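Local atomic coordinates of putative oxidoreductase (Mycobacterium avium, PDB entry 3QHA), a protein that probably catalyses the NAD(P)-dependent oxidation of a hydroxy acid, as do relatives in the 3-hydroxyisobutyrate dehydrogenase family. Residues D45-I48 with E49-T52; P247-H250 with T251-L254. All blocks are in the same frame, centred on the assembly; numbering follows the deposited sequence.

Interaction 1. Residues D45-I48 with E49-T52; sequences DIRI and EAMT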
# COMPACT_ATOMS: atom_id res chain seq x y z
N ASP B 45 11.03 -30.81 10.76
CA ASP B 45 9.60 -30.74 10.54
C ASP B 45 9.11 -32.18 10.50
O ASP B 45 9.79 -33.05 9.95
CB ASP B 45 9.28 -30.01 9.23
CG ASP B 45 7.80 -29.75 9.04
OD1 ASP B 45 7.39 -28.57 9.04
OD2 ASP B 45 7.03 -30.72 8.90
N ILE B 46 7.94 -32.44 11.08
CA ILE B 46 7.42 -33.81 11.16
C ILE B 46 7.11 -34.39 9.78
O ILE B 46 7.11 -35.61 9.60
CB ILE B 46 6.16 -33.91 12.08
CG1 ILE B 46 4.97 -33.16 11.48
CG2 ILE B 46 6.48 -33.40 13.48
CD1 ILE B 46 3.74 -33.17 12.37
N ARG B 47 6.86 -33.51 8.81
CA ARG B 47 6.57 -33.91 7.44
C ARG B 47 7.86 -34.13 6.65
O ARG B 47 8.64 -33.19 6.46
CB ARG B 47 5.72 -32.85 6.75
CG ARG B 47 4.40 -32.56 7.46
CD ARG B 47 3.80 -31.26 6.97
NE ARG B 47 4.50 -30.09 7.51
CZ ARG B 47 4.31 -28.84 7.09
NH1 ARG B 47 3.45 -28.57 6.12
NH2 ARG B 47 5.01 -27.85 7.65
N ILE B 48 8.08 -35.36 6.19
CA ILE B 48 9.26 -35.70 5.40
C ILE B 48 9.38 -34.86 4.12
O ILE B 48 10.47 -34.42 3.76
CB ILE B 48 9.30 -37.22 5.04
CG1 ILE B 48 10.60 -37.59 4.31
CG2 ILE B 48 8.09 -37.61 4.19
CD1 ILE B 48 11.84 -37.52 5.18
N GLU B 49 8.25 -34.61 3.45
CA GLU B 49 8.27 -33.84 2.20
C GLU B 49 8.65 -32.37 2.41
O GLU B 49 9.05 -31.69 1.46
CB GLU B 49 6.93 -33.95 1.45
CG GLU B 49 5.74 -33.19 2.05
CD GLU B 49 4.96 -33.99 3.09
OE1 GLU B 49 5.42 -35.08 3.50
OE2 GLU B 49 3.88 -33.52 3.51
N ALA B 50 8.53 -31.88 3.64
CA ALA B 50 9.03 -30.55 4.00
C ALA B 50 10.55 -30.58 4.21
O ALA B 50 11.24 -29.61 3.90
CB ALA B 50 8.33 -30.04 5.25
N MET B 51 11.05 -31.70 4.74
CA MET B 51 12.47 -31.84 5.08
C MET B 51 13.39 -31.99 3.87
O MET B 51 14.47 -31.40 3.83
CB MET B 51 12.67 -33.06 6.00
CG MET B 51 11.99 -32.95 7.35
SD MET B 51 12.97 -32.01 8.54
CE MET B 51 14.08 -33.28 9.13
N THR B 52 12.96 -32.79 2.89
CA THR B 52 13.84 -33.21 1.80
C THR B 52 14.42 -32.05 0.96
O THR B 52 15.62 -32.04 0.68
CB THR B 52 13.14 -34.25 0.88
OG1 THR B 52 12.64 -35.33 1.68
CG2 THR B 52 14.12 -34.80 -0.15

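Interaction 2. Residues P247-H250 with T251-L254; sequences PFLH and TRGL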
# COMPACT_ATOMS: atom_id res chain seq x y z
N PRO B 247 2.17 20.05 3.60
CA PRO B 247 1.91 18.82 2.86
C PRO B 247 0.71 18.01 3.37
O PRO B 247 -0.09 17.54 2.57
CB PRO B 247 3.20 18.02 3.03
CG PRO B 247 4.24 19.05 3.24
CD PRO B 247 3.58 20.16 4.00
N PHE B 248 0.58 17.87 4.69
CA PHE B 248 -0.54 17.11 5.27
C PHE B 248 -1.87 17.84 5.11
O PHE B 248 -2.91 17.21 4.91
CB PHE B 248 -0.27 16.76 6.74
CG PHE B 248 0.45 15.45 6.92
CD1 PHE B 248 1.49 15.08 6.07
CD2 PHE B 248 0.08 14.58 7.93
CE1 PHE B 248 2.15 13.86 6.24
CE2 PHE B 248 0.73 13.36 8.11
CZ PHE B 248 1.77 13.00 7.26
N LEU B 249 -1.83 19.17 5.21
CA LEU B 249 -3.01 19.99 4.98
C LEU B 249 -3.50 19.81 3.54
O LEU B 249 -4.69 19.61 3.30
CB LEU B 249 -2.69 21.46 5.26
CG LEU B 249 -3.89 22.37 5.54
CD1 LEU B 249 -4.59 21.91 6.81
CD2 LEU B 249 -3.43 23.81 5.66
N HIS B 250 -2.57 19.86 2.59
CA HIS B 250 -2.85 19.57 1.18
C HIS B 250 -3.44 18.16 1.01
O HIS B 250 -4.42 17.98 0.29
CB HIS B 250 -1.55 19.75 0.36
CG HIS B 250 -1.69 19.49 -1.10
ND1 HIS B 250 -2.46 20.27 -1.94
CD2 HIS B 250 -1.11 18.55 -1.90
CE1 HIS B 250 -2.37 19.81 -3.18
NE2 HIS B 250 -1.56 18.77 -3.18
N THR B 251 -2.86 17.18 1.70
CA THR B 251 -3.38 15.81 1.69
C THR B 251 -4.79 15.70 2.29
O THR B 251 -5.63 14.94 1.79
CB THR B 251 -2.42 14.84 2.42
OG1 THR B 251 -1.17 14.78 1.72
CG2 THR B 251 -3.02 13.43 2.52
N ARG B 252 -5.05 16.45 3.36
CA ARG B 252 -6.40 16.52 3.93
C ARG B 252 -7.41 17.06 2.92
O ARG B 252 -8.52 16.54 2.80
CB ARG B 252 -6.42 17.40 5.18
CG ARG B 252 -7.78 17.47 5.86
CD ARG B 252 -7.79 18.53 6.95
NE ARG B 252 -7.97 19.87 6.41
CZ ARG B 252 -8.02 20.98 7.15
NH1 ARG B 252 -7.92 20.91 8.47
NH2 ARG B 252 -8.19 22.16 6.57
N GLY B 253 -7.02 18.12 2.21
CA GLY B 253 -7.88 18.73 1.19
C GLY B 253 -8.20 17.77 0.06
O GLY B 253 -9.36 17.57 -0.28
N LEU B 254 -7.16 17.16 -0.51
CA LEU B 254 -7.33 16.16 -1.57
C LEU B 254 -8.19 14.99 -1.10
O LEU B 254 -9.08 14.54 -1.82
CB LEU B 254 -5.97 15.61 -2.03
CG LEU B 254 -5.01 16.53 -2.79
CD1 LEU B 254 -3.74 15.76 -3.13
CD2 LEU B 254 -5.65 17.10 -4.06

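Interaction 1. Residues D45-I48 with E49-T52
The methyl of Ala50 sits against the carboxylate of Asp45, with Ala50 CB 3.8 Å from Asp45 CG, and it also meets the Arg47 guanidinium obliquely. Beside that methyl the two charged groups are joined. Asp45 carries CG anti to its own backbone N (chi1 -172°), which sets the carboxylate beside Ala50 at the helix start, and the Arg47 chain, bent at chi3, comes back to grip it side-on. NH2 of Arg47 forms a salt bridge to OD1 of Asp45 at 2.8 Å, while NE bonds OD2; both reach the syn side of the carboxylate somewhat out of its plane. The anti lone pair of OD2 accepts the backbone N of Arg47 at 2.8 Å, closing an Asx turn. Three bonds thus fix the rotation of the carboxylate, and OD1 has a further donor in the backbone N of Leu23.

Met51, bent at chi2, brings SD to 3.2 Å from Asp45 N. Glu49 OE2 lies 3.8 Å from Arg47 CB, the charged ends not in contact. Thr52 OG1 and N both bond Ile48 O.

Arg47 is the N-cap, its O accepting from Ala50 N at 3.1 Å. An acidic residue just after the second strand, beside what looks like a GxGxxG-type loop, is a feature of many NAD-binding Rossmann domains, consistent with this family.

Interaction 2. Residues P247-H250 with T251-L254
Leu249 and Arg252 meet through a methyl-on-guanidinium contact, their side chains lying side by side and pointing the same way. The CD1 methyl of Leu249 rests over the centre of one face of the Arg252 guanidinium, 3.6 Å from Arg252 CZ. Arg252 runs out extended, with CG anti to the backbone N (chi1 -178°), and bends only at chi3, which brings the flat group over the methyl. A separate CH-pi interaction joins His250 and Leu254: Leu254 CG lies over a face of the His250 ring, 4.3 Å from the ring centroid and 17° off its normal, displaced toward the rim, while Leu254 CD1 comes within 3.7 Å of His250 NE2.

The polar contacts are those of a regular alpha-helix. Thr251 N bonds Pro247 O, Arg252 N bonds Phe248 O at 2.7 Å, Gly253 N bonds Leu249 O, and Leu254 N bonds His250 O at 3.0 Å with an almost straight N-H...O angle of 176°. Thr251 OG1 also lies 3.1 Å from Pro247 O, turned back over the preceding helical turn.

Partners beyond the turn differ from face to face. Arg252 NH1 donates to Val289 O, and Phe248 packs on Ile229, Leu238 and Leu287. Thr251 and Leu254 pack on Phe189 of the second subunit.

In chemical terms, the guanidinium has a poorly hydrated face and a rim that bears the N-H groups: Leu249 CD1 packs on one face without competing for those groups, which leaves NH1 to tie this helix to the C-terminal segment, while Thr251 and Leu254 contribute to the dimer contact.

In the fold
The two contacts come in series along the chain, interaction 1 in the N-terminal, probably dinucleotide-binding part and interaction 2 in the C-terminal helical part. Their centres are 53 Å apart, on opposite sides of the chain's centre, and their nearest atoms stay about 41 Å from each other. Interaction 1 joins the loop after strand 41-44 to the start of helix 48-55, near one edge of the mixed sheet. Interaction 2 lies close to the start of helix 245-268 and meets Phe189 in helix 176-204 of the second subunit. One contact therefore belongs to the probable cofactor side and the other to the helical, subunit-contacting side of a two-domain dehydrogenase.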